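N5-carboxyaminoimidazole ribonucleotide synthetase (Bacillus anthracis, PDB 3QFF) probably carboxylates aminoimidazole ribonucleotide with bicarbonate at the expense of ATP, giving N5-carboxyaminoimidazole ribonucleotide in purine biosynthesis. Local coordinates at residues Thr8-Pro13 / Ile302-Leu307; Val127-Leu132 / Leu187-Pro192; Leu146-Val151 / Val165-Glu170. All blocks are in the same frame, centred on the assembly; numbering follows the deposited sequence.

Interaction 1: residues Thr8-Pro13 / Ile302-Leu307; sequences TRIILP and ICNLPL
Ile11 N donates to Cys303 O over 3.0 Å in a nearly straight bond (167° at the hydrogen), tying the extended 8-13 segment to the last turn of helix 294-303. The same carbonyl takes a CA-H...O contact from Ile10 CA at 3.4 Å, and the backbones lie closest where Ile11 passes Cys303. One residue further, Asn304 adopts positive phi (62°) as the C-prime residue of a Schellman motif and turns the chain out of the helix. Its side chain leaves toward the 8-13 segment: Asn304 CB comes within 3.2 Å of Arg9 O, and CG anti to the backbone N (chi1 -159°) brings Asn304 ND2 to the same oxygen, a weak bond of 3.4 Å. The firmer partner of ND2 is Met7 O, and OD1 bonds to Ser206 OG, so both ends of the amide are engaged. A water bridges Arg9 O and Ile302 O, donating to both. Around this polar core, Ile10 CG2 meets Leu305 CD2 at 3.9 Å, the two side chains crossing at about a right angle, and Ile11 CB rests against Cys303 SG, also at 3.9 Å. The second subunit packs on Ile10 through its Asn334. Carbonyls at the end of helix 294-303 are thus answered by a backbone N-H and a water, and the buried Asn304 amide has its rotation fixed by bonds at both ends.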
loop_
_atom_site.group_PDB
_atom_site.type_symbol
_atom_site.label_atom_id
_atom_site.label_comp_id
_atom_site.label_asym_id
_atom_site.label_seq_id
_atom_site.Cartn_x
_atom_site.Cartn_y
_atom_site.Cartn_z
ATOM N N THR A 8 -25.849 3.680 10.057
ATOM C CA THR A 8 -25.066 4.860 10.385
ATOM C C THR A 8 -23.761 4.510 11.124
ATOM O O THR A 8 -22.903 5.381 11.293
ATOM C CB THR A 8 -25.891 5.879 11.236
ATOM O OG1 THR A 8 -27.268 5.467 11.323
ATOM C CG2 THR A 8 -25.809 7.269 10.626
ATOM N N ARG A 9 -23.614 3.252 11.550
ATOM C CA ARG A 9 -22.480 2.844 12.417
ATOM C C ARG A 9 -21.111 2.864 11.717
ATOM O O ARG A 9 -20.860 2.093 10.779
ATOM C CB ARG A 9 -22.745 1.472 13.022
ATOM C CG ARG A 9 -21.736 1.030 14.091
ATOM C CD ARG A 9 -22.376 -0.064 14.936
ATOM N NE ARG A 9 -21.462 -0.630 15.911
ATOM C CZ ARG A 9 -21.812 -1.505 16.849
ATOM N NH1 ARG A 9 -23.068 -1.930 16.948
ATOM N NH2 ARG A 9 -20.897 -1.956 17.689
ATOM N N ILE A 10 -20.237 3.744 12.199
ATOM C CA ILE A 10 -18.907 3.938 11.630
ATOM C C ILE A 10 -17.846 3.526 12.633
ATOM O O ILE A 10 -17.938 3.861 13.817
ATOM C CB ILE A 10 -18.687 5.420 11.222
ATOM C CG1 ILE A 10 -19.674 5.825 10.114
ATOM C CG2 ILE A 10 -17.227 5.667 10.790
ATOM C CD1 ILE A 10 -19.739 7.354 9.859
ATOM N N ILE A 11 -16.848 2.783 12.159
ATOM C CA ILE A 11 -15.689 2.401 12.977
ATOM C C ILE A 11 -14.496 3.278 12.581
ATOM O O ILE A 11 -13.893 3.091 11.514
ATOM C CB ILE A 11 -15.334 0.903 12.813
ATOM C CG1 ILE A 11 -16.565 -0.006 12.994
ATOM C CG2 ILE A 11 -14.174 0.504 13.729
ATOM C CD1 ILE A 11 -17.246 0.066 14.426
ATOM N N LEU A 12 -14.166 4.226 13.453
ATOM C CA LEU A 12 -13.160 5.245 13.155
ATOM C C LEU A 12 -11.722 4.753 13.245
ATOM O O LEU A 12 -11.408 3.865 14.045
ATOM C CB LEU A 12 -13.338 6.462 14.079
ATOM C CG LEU A 12 -14.595 7.304 13.870
ATOM C CD1 LEU A 12 -14.753 8.371 14.977
ATOM C CD2 LEU A 12 -14.615 7.921 12.462
ATOM N N PRO A 13 -10.830 5.352 12.440
ATOM C CA PRO A 13 -9.388 5.146 12.609
ATOM C C PRO A 13 -8.997 5.228 14.074
ATOM O O PRO A 13 -9.516 6.083 14.799
ATOM C CB PRO A 13 -8.797 6.311 11.844
ATOM C CG PRO A 13 -9.772 6.473 10.669
ATOM C CD PRO A 13 -11.132 6.218 11.280
ATOM N N ILE A 302 -16.443 -2.543 5.772
ATOM C CA ILE A 302 -16.879 -3.035 7.077
ATOM C C ILE A 302 -16.903 -1.925 8.140
ATOM O O ILE A 302 -17.682 -1.995 9.093
ATOM C CB ILE A 302 -16.061 -4.257 7.564
ATOM C CG1 ILE A 302 -14.611 -3.863 7.845
ATOM C CG2 ILE A 302 -16.191 -5.435 6.551
ATOM C CD1 ILE A 302 -13.803 -4.929 8.582
ATOM N N CYS A 303 -16.038 -0.926 7.982
ATOM C CA CYS A 303 -15.979 0.199 8.908
ATOM C C CYS A 303 -16.980 1.289 8.525
ATOM O O CYS A 303 -17.148 2.265 9.261
ATOM C CB CYS A 303 -14.565 0.798 8.970
ATOM S SG CYS A 303 -13.306 -0.277 9.700
ATOM N N ASN A 304 -17.638 1.112 7.373
ATOM C CA ASN A 304 -18.618 2.068 6.845
ATOM C C ASN A 304 -18.004 3.443 6.552
ATOM O O ASN A 304 -18.573 4.486 6.866
ATOM C CB ASN A 304 -19.850 2.163 7.771
ATOM C CG ASN A 304 -21.085 2.718 7.065
ATOM O OD1 ASN A 304 -21.202 2.649 5.838
ATOM N ND2 ASN A 304 -22.021 3.269 7.848
ATOM N N LEU A 305 -16.814 3.436 5.964
ATOM C CA LEU A 305 -16.229 4.655 5.408
ATOM C C LEU A 305 -16.643 4.762 3.943
ATOM O O LEU A 305 -17.076 3.766 3.340
ATOM C CB LEU A 305 -14.703 4.614 5.521
ATOM C CG LEU A 305 -14.113 4.216 6.878
ATOM C CD1 LEU A 305 -12.611 4.096 6.754
ATOM C CD2 LEU A 305 -14.494 5.233 7.979
ATOM N N PRO A 306 -16.528 5.958 3.352
ATOM C CA PRO A 306 -16.811 6.029 1.916
ATOM C C PRO A 306 -15.885 5.082 1.141
ATOM O O PRO A 306 -14.703 4.939 1.491
ATOM C CB PRO A 306 -16.469 7.478 1.575
ATOM C CG PRO A 306 -16.673 8.220 2.866
ATOM C CD PRO A 306 -16.088 7.270 3.879
ATOM N N LEU A 307 -16.420 4.432 0.111
ATOM C CA LEU A 307 -15.616 3.518 -0.680
ATOM C C LEU A 307 -14.688 4.306 -1.604
ATOM O O LEU A 307 -15.023 5.401 -2.023
ATOM C CB LEU A 307 -16.503 2.540 -1.464
ATOM C CG LEU A 307 -17.413 1.630 -0.624
ATOM C CD1 LEU A 307 -18.234 0.686 -1.523
ATOM C CD2 LEU A 307 -16.631 0.825 0.448
HETATM O O HOH W 1 -19.373 -0.242 10.417
#

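Interaction 2: residues Val127-Leu132 / Leu187-Pro192; sequences VATYRL and LEKWVP. With ADP (adenosine-5'-diphosphate), chain C.
The exocyclic amine N6 of ADP is gripped by two acceptors, Lys189 O at 2.8 Å and Glu188 OE2 at 3.3 Å. Beside it, Val191 N reaches ADP N1 over 2.7 Å in an almost linear bond (177°), so the backbone on either side of Trp190 reads the N6/N1 edge of the adenine, as the inter-strand linker does in ATP-grasp enzymes. Trp190 CG stands anti to its backbone N (chi1 -179°), which brings the indole against the base, with ADP C2 3.4 Å above the ring plane and offset toward its rim. Glu188 reaches N6 through an extended chain; its other oxygen, OE1, forms salt bridges with Lys153 and Lys117. Beyond the N6 edge of the base, Ala128 CB meets Val191 CG2 at 3.5 Å. Strand 187-189, which leads into this loop, pairs antiparallel with 130-132; Arg131 and Leu187 exchange two backbone bonds, and Lys189 N to Thr129 O (2.9 Å) carries the pairing one residue beyond. Tyr130 points to the same sheet face as Glu188, toward helix 113-122, where its OH meets Glu121 and Asn118. Arg131 and Leu187 occupy the other face against helix 136-146, and strand 150-154 flanks 185-189 on its far side from 130-133.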
loop_
_atom_site.group_PDB
_atom_site.type_symbol
_atom_site.label_atom_id
_atom_site.label_comp_id
_atom_site.label_asym_id
_atom_site.label_seq_id
_atom_site.Cartn_x
_atom_site.Cartn_y
_atom_site.Cartn_z
ATOM N N VAL A 127 -26.447 -20.394 -13.973
ATOM C CA VAL A 127 -25.407 -21.339 -13.566
ATOM C C VAL A 127 -25.508 -22.551 -14.493
ATOM O O VAL A 127 -26.550 -22.769 -15.129
ATOM C CB VAL A 127 -25.558 -21.778 -12.080
ATOM C CG1 VAL A 127 -25.422 -20.574 -11.143
ATOM C CG2 VAL A 127 -26.887 -22.482 -11.849
ATOM N N ALA A 128 -24.434 -23.329 -14.582
ATOM C CA ALA A 128 -24.483 -24.600 -15.309
ATOM C C ALA A 128 -25.541 -25.480 -14.660
ATOM O O ALA A 128 -25.737 -25.441 -13.437
ATOM C CB ALA A 128 -23.149 -25.291 -15.263
ATOM N N THR A 129 -26.218 -26.269 -15.483
ATOM C CA THR A 129 -27.275 -27.129 -14.998
ATOM C C THR A 129 -26.647 -28.180 -14.072
ATOM O O THR A 129 -25.524 -28.644 -14.301
ATOM C CB THR A 129 -28.105 -27.693 -16.170
ATOM O OG1 THR A 129 -27.235 -28.011 -17.249
ATOM C CG2 THR A 129 -29.061 -26.637 -16.698
ATOM N N TYR A 130 -27.326 -28.474 -12.971
ATOM C CA TYR A 130 -26.710 -29.237 -11.892
ATOM C C TYR A 130 -27.745 -30.083 -11.165
ATOM O O TYR A 130 -28.941 -29.772 -11.195
ATOM C CB TYR A 130 -26.001 -28.290 -10.906
ATOM C CG TYR A 130 -26.951 -27.342 -10.180
ATOM C CD1 TYR A 130 -27.449 -26.203 -10.809
ATOM C CD2 TYR A 130 -27.366 -27.601 -8.867
ATOM C CE1 TYR A 130 -28.333 -25.334 -10.151
ATOM C CE2 TYR A 130 -28.249 -26.740 -8.207
ATOM C CZ TYR A 130 -28.726 -25.615 -8.854
ATOM O OH TYR A 130 -29.607 -24.769 -8.207
ATOM N N ARG A 131 -27.266 -31.153 -10.522
ATOM C CA ARG A 131 -28.097 -32.036 -9.700
ATOM C C ARG A 131 -27.389 -32.399 -8.405
ATOM O O ARG A 131 -26.192 -32.722 -8.401
ATOM C CB ARG A 131 -28.427 -33.345 -10.436
ATOM C CG ARG A 131 -29.226 -33.209 -11.717
ATOM C CD ARG A 131 -30.650 -32.720 -11.490
ATOM N NE ARG A 131 -31.390 -32.698 -12.751
ATOM C CZ ARG A 131 -31.524 -31.640 -13.547
ATOM N NH1 ARG A 131 -30.978 -30.468 -13.228
ATOM N NH2 ARG A 131 -32.219 -31.761 -14.669
ATOM N N LEU A 132 -28.142 -32.376 -7.308
ATOM C CA LEU A 132 -27.622 -32.828 -6.020
ATOM C C LEU A 132 -27.425 -34.343 -6.056
ATOM O O LEU A 132 -28.292 -35.064 -6.553
ATOM C CB LEU A 132 -28.592 -32.455 -4.895
ATOM C CG LEU A 132 -28.172 -32.808 -3.476
ATOM C CD1 LEU A 132 -26.981 -31.939 -3.038
ATOM C CD2 LEU A 132 -29.370 -32.686 -2.509
ATOM N N LEU A 187 -23.443 -32.816 -9.311
ATOM C CA LEU A 187 -22.991 -33.044 -10.676
ATOM C C LEU A 187 -23.437 -31.881 -11.549
ATOM O O LEU A 187 -24.613 -31.521 -11.546
ATOM C CB LEU A 187 -23.537 -34.356 -11.241
ATOM C CG LEU A 187 -22.968 -34.797 -12.606
ATOM C CD1 LEU A 187 -21.680 -35.560 -12.410
ATOM C CD2 LEU A 187 -23.964 -35.653 -13.378
ATOM N N GLU A 188 -22.490 -31.309 -12.294
ATOM C CA GLU A 188 -22.758 -30.175 -13.180
ATOM C C GLU A 188 -22.496 -30.523 -14.639
ATOM O O GLU A 188 -21.529 -31.231 -14.940
ATOM C CB GLU A 188 -21.852 -29.001 -12.830
ATOM C CG GLU A 188 -21.982 -28.454 -11.422
ATOM C CD GLU A 188 -21.026 -27.296 -11.180
ATOM O OE1 GLU A 188 -20.817 -26.938 -10.004
ATOM O OE2 GLU A 188 -20.466 -26.758 -12.165
ATOM N N LYS A 189 -23.333 -30.004 -15.534
ATOM C CA LYS A 189 -23.050 -30.055 -16.970
ATOM C C LYS A 189 -21.735 -29.361 -17.270
ATOM O O LYS A 189 -21.436 -28.306 -16.713
ATOM C CB LYS A 189 -24.161 -29.394 -17.786
ATOM C CG LYS A 189 -25.039 -30.352 -18.562
ATOM C CD LYS A 189 -26.095 -29.595 -19.355
ATOM C CE LYS A 189 -27.278 -30.489 -19.716
ATOM N NZ LYS A 189 -28.571 -29.751 -19.626
ATOM N N TRP A 190 -20.946 -29.975 -18.143
ATOM C CA TRP A 190 -19.709 -29.378 -18.622
ATOM C C TRP A 190 -20.034 -28.127 -19.424
ATOM O O TRP A 190 -20.839 -28.167 -20.358
ATOM C CB TRP A 190 -18.944 -30.374 -19.494
ATOM C CG TRP A 190 -17.634 -29.867 -20.021
ATOM C CD1 TRP A 190 -17.399 -29.304 -21.253
ATOM C CD2 TRP A 190 -16.374 -29.889 -19.342
ATOM N NE1 TRP A 190 -16.069 -28.969 -21.372
ATOM C CE2 TRP A 190 -15.415 -29.320 -20.217
ATOM C CE3 TRP A 190 -15.959 -30.334 -18.078
ATOM C CZ2 TRP A 190 -14.067 -29.178 -19.865
ATOM C CZ3 TRP A 190 -14.615 -30.195 -17.728
ATOM C CH2 TRP A 190 -13.686 -29.620 -18.621
ATOM N N VAL A 191 -19.422 -27.015 -19.042
ATOM C CA VAL A 191 -19.607 -25.765 -19.765
ATOM C C VAL A 191 -18.435 -25.615 -20.725
ATOM O O VAL A 191 -17.281 -25.588 -20.291
ATOM C CB VAL A 191 -19.677 -24.541 -18.815
ATOM C CG1 VAL A 191 -20.092 -23.287 -19.580
ATOM C CG2 VAL A 191 -20.644 -24.797 -17.663
ATOM N N PRO A 192 -18.722 -25.556 -22.039
ATOM C CA PRO A 192 -17.671 -25.289 -23.021
ATOM C C PRO A 192 -17.360 -23.792 -23.028
ATOM O O PRO A 192 -18.000 -23.023 -23.744
ATOM C CB PRO A 192 -18.309 -25.723 -24.357
ATOM C CG PRO A 192 -19.650 -26.337 -24.006
ATOM C CD PRO A 192 -20.031 -25.759 -22.682
HETATM P PB ADP C . -12.574 -25.292 -6.851
HETATM O O1B ADP C . -11.672 -26.421 -6.411
HETATM O O2B ADP C . -13.585 -24.899 -5.795
HETATM O O3B ADP C . -11.826 -24.135 -7.468
HETATM P PA ADP C . -14.247 -25.191 -9.238
HETATM O O1A ADP C . -13.799 -23.747 -9.338
HETATM O O2A ADP C . -15.718 -25.526 -9.145
HETATM O O3A ADP C . -13.466 -25.953 -8.037
HETATM O "O5'" ADP C . -13.702 -25.961 -10.540
HETATM C "C5'" ADP C . -12.298 -26.112 -10.742
HETATM C "C4'" ADP C . -11.992 -26.019 -12.229
HETATM O "O4'" ADP C . -12.716 -27.036 -12.925
HETATM C "C3'" ADP C . -12.431 -24.688 -12.819
HETATM O "O3'" ADP C . -11.341 -23.763 -12.874
HETATM C "C2'" ADP C . -12.946 -25.044 -14.200
HETATM O "O2'" ADP C . -11.906 -24.868 -15.167
HETATM C "C1'" ADP C . -13.301 -26.521 -14.126
HETATM N N9 ADP C . -14.781 -26.690 -14.089
HETATM C C8 ADP C . -15.544 -26.755 -12.977
HETATM N N7 ADP C . -16.855 -26.914 -13.287
HETATM C C5 ADP C . -16.951 -26.957 -14.626
HETATM C C6 ADP C . -18.050 -27.106 -15.614
HETATM N N6 ADP C . -19.340 -27.248 -15.217
HETATM N N1 ADP C . -17.715 -27.095 -16.929
HETATM C C2 ADP C . -16.441 -26.954 -17.342
HETATM N N3 ADP C . -15.401 -26.815 -16.501
HETATM C C4 ADP C . -15.584 -26.811 -15.154
#

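Interaction 3: residues Leu146-Val151 / Val165-Glu170; sequences LSYPSV and VVLRSE
Tyr148 lies across the chain leaving strand 164-167, its ring touching four successive residues. Leu167 O sits in the ring plane at the edge, 3.2 Å from Tyr148 CD1, while Ser169 lies over one face and Arg168 O is 3.4 Å from Tyr148 CB. At the far end the phenol OH of Tyr148 rests 3.4 Å from Glu170 CG; Glu170 bends at chi2 (93°), bringing OE1 to 3.3 Å from Tyr148 CE2 with the carboxylate plane only 15° from that of the ring. Next to the tyrosine, Pro149 follows a cis peptide bond and directs its CA-H at Leu167 O. From there the chains pair as the antiparallel beta hairpin of strands 150-154 and 164-167, at one edge of the four-stranded sheet in the ATP-grasp region. Ser150 and Leu167 form its hydrogen-bonded pair: Leu167 N to Ser150 O is 2.7 Å and Ser150 N to Leu167 O is 3.0 Å. In the next, non-hydrogen-bonded pair, Val151 and Val166 share the opposite sheet face, and Trp190 packs against both. Further back, Ser150 OG donates to Ser147 O over 2.7 Å, across the turn that leaves helix 136-146. Leu167 is backed by Ile143 of that helix and Ala176 of helix 173-182, and Tyr148 by Ile143 and Val173.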
loop_
_atom_site.group_PDB
_atom_site.type_symbol
_atom_site.label_atom_id
_atom_site.label_comp_id
_atom_site.label_asym_id
_atom_site.label_seq_id
_atom_site.Cartn_x
_atom_site.Cartn_y
_atom_site.Cartn_z
ATOM N N LEU A 146 -28.115 -35.380 -17.329
ATOM C CA LEU A 146 -27.158 -34.367 -17.786
ATOM C C LEU A 146 -26.221 -34.849 -18.891
ATOM O O LEU A 146 -25.662 -34.031 -19.627
ATOM C CB LEU A 146 -26.335 -33.804 -16.614
ATOM C CG LEU A 146 -27.024 -33.149 -15.411
ATOM C CD1 LEU A 146 -25.987 -32.432 -14.551
ATOM C CD2 LEU A 146 -28.131 -32.185 -15.828
ATOM N N SER A 147 -26.049 -36.167 -18.984
ATOM C CA SER A 147 -25.190 -36.809 -19.988
ATOM C C SER A 147 -23.717 -36.402 -19.857
ATOM O O SER A 147 -23.326 -35.750 -18.879
ATOM C CB SER A 147 -25.724 -36.560 -21.410
ATOM O OG SER A 147 -25.041 -37.365 -22.358
ATOM N N TYR A 148 -22.907 -36.807 -20.835
ATOM C CA TYR A 148 -21.481 -36.490 -20.858
ATOM C C TYR A 148 -21.190 -35.320 -21.806
ATOM O O TYR A 148 -21.906 -35.134 -22.802
ATOM C CB TYR A 148 -20.666 -37.718 -21.277
ATOM C CG TYR A 148 -20.843 -38.917 -20.369
ATOM C CD1 TYR A 148 -20.159 -39.007 -19.155
ATOM C CD2 TYR A 148 -21.693 -39.964 -20.729
ATOM C CE1 TYR A 148 -20.323 -40.110 -18.315
ATOM C CE2 TYR A 148 -21.861 -41.071 -19.900
ATOM C CZ TYR A 148 -21.174 -41.135 -18.698
ATOM O OH TYR A 148 -21.342 -42.223 -17.883
ATOM N N PRO A 149 -20.157 -34.511 -21.495
ATOM C CA PRO A 149 -19.335 -34.554 -20.285
ATOM C C PRO A 149 -19.950 -33.827 -19.079
ATOM O O PRO A 149 -20.862 -33.009 -19.241
ATOM C CB PRO A 149 -18.038 -33.876 -20.722
ATOM C CG PRO A 149 -18.440 -32.952 -21.801
ATOM C CD PRO A 149 -19.620 -33.562 -22.489
ATOM N N SER A 150 -19.441 -34.145 -17.888
ATOM C CA SER A 150 -19.942 -33.597 -16.628
ATOM C C SER A 150 -18.849 -33.575 -15.577
ATOM O O SER A 150 -17.779 -34.159 -15.766
ATOM C CB SER A 150 -21.129 -34.414 -16.113
ATOM O OG SER A 150 -22.291 -34.170 -16.884
ATOM N N VAL A 151 -19.125 -32.895 -14.469
ATOM C CA VAL A 151 -18.188 -32.811 -13.363
ATOM C C VAL A 151 -18.906 -33.095 -12.039
ATOM O O VAL A 151 -19.918 -32.460 -11.718
ATOM C CB VAL A 151 -17.509 -31.425 -13.297
ATOM C CG1 VAL A 151 -16.392 -31.432 -12.281
ATOM C CG2 VAL A 151 -16.978 -31.016 -14.675
ATOM N N VAL A 165 -14.309 -35.131 -9.847
ATOM C CA VAL A 165 -14.080 -36.154 -10.869
ATOM C C VAL A 165 -14.794 -35.739 -12.157
ATOM O O VAL A 165 -16.003 -35.522 -12.159
ATOM C CB VAL A 165 -14.609 -37.552 -10.412
ATOM C CG1 VAL A 165 -14.605 -38.551 -11.566
ATOM C CG2 VAL A 165 -13.809 -38.091 -9.224
ATOM N N VAL A 166 -14.045 -35.627 -13.250
ATOM C CA VAL A 166 -14.625 -35.242 -14.543
ATOM C C VAL A 166 -15.092 -36.478 -15.315
ATOM O O VAL A 166 -14.311 -37.397 -15.566
ATOM C CB VAL A 166 -13.637 -34.392 -15.401
ATOM C CG1 VAL A 166 -14.286 -33.961 -16.721
ATOM C CG2 VAL A 166 -13.151 -33.170 -14.620
ATOM N N LEU A 167 -16.370 -36.491 -15.682
ATOM C CA LEU A 167 -16.968 -37.637 -16.354
ATOM C C LEU A 167 -17.116 -37.394 -17.854
ATOM O O LEU A 167 -18.066 -36.751 -18.301
ATOM C CB LEU A 167 -18.321 -38.008 -15.723
ATOM C CG LEU A 167 -18.325 -38.677 -14.343
ATOM C CD1 LEU A 167 -18.251 -37.651 -13.230
ATOM C CD2 LEU A 167 -19.571 -39.528 -14.173
ATOM N N ARG A 168 -16.162 -37.915 -18.621
ATOM C CA ARG A 168 -16.183 -37.792 -20.082
ATOM C C ARG A 168 -16.850 -39.003 -20.723
ATOM O O ARG A 168 -17.547 -38.874 -21.731
ATOM C CB ARG A 168 -14.767 -37.607 -20.633
ATOM C CG ARG A 168 -14.070 -36.362 -20.106
ATOM C CD ARG A 168 -12.642 -36.262 -20.605
ATOM N NE ARG A 168 -11.834 -35.391 -19.749
ATOM C CZ ARG A 168 -11.769 -34.068 -19.862
ATOM N NH1 ARG A 168 -12.469 -33.432 -20.796
ATOM N NH2 ARG A 168 -11.004 -33.374 -19.032
ATOM N N SER A 169 -16.635 -40.173 -20.122
ATOM C CA SER A 169 -17.212 -41.427 -20.604
ATOM C C SER A 169 -17.664 -42.308 -19.441
ATOM O O SER A 169 -17.273 -42.074 -18.294
ATOM C CB SER A 169 -16.182 -42.178 -21.447
ATOM O OG SER A 169 -15.017 -42.426 -20.681
ATOM N N GLU A 170 -18.468 -43.330 -19.748
ATOM C CA GLU A 170 -18.883 -44.336 -18.754
ATOM C C GLU A 170 -17.687 -44.949 -18.021
ATOM O O GLU A 170 -17.831 -45.495 -16.922
ATOM C CB GLU A 170 -19.719 -45.447 -19.395
ATOM C CG GLU A 170 -21.126 -45.035 -19.800
ATOM C CD GLU A 170 -21.212 -44.562 -21.242
ATOM O OE1 GLU A 170 -20.509 -43.591 -21.607
ATOM O OE2 GLU A 170 -21.993 -45.164 -22.014
#

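How the interactions relate
Interactions 2 and 3 belong to one antiparallel sheet, ordered 130-133, 185-189, 150-154, 164-167; interaction 2 pairs its first two strands and interaction 3 its last two. Their centres are 10 Å apart, and probable hydrogen bonds from Glu188 N to Val151 O (2.9 Å) and from Trp190 N to Pro149 O (3.2 Å) join the halves. Along the chain 146-151/165-170 nests inside 127-132/187-192, and both inside the loop closed by 8-13/302-307. Interaction 1 lies on the opposite side of the chain's centre, its own centre about 40 Å from interaction 2 and 48 Å from interaction 3. The sheet that contributes to the ADP pocket is therefore remote from the junction of the N-terminal segment with helix 294-303, which borders the second subunit.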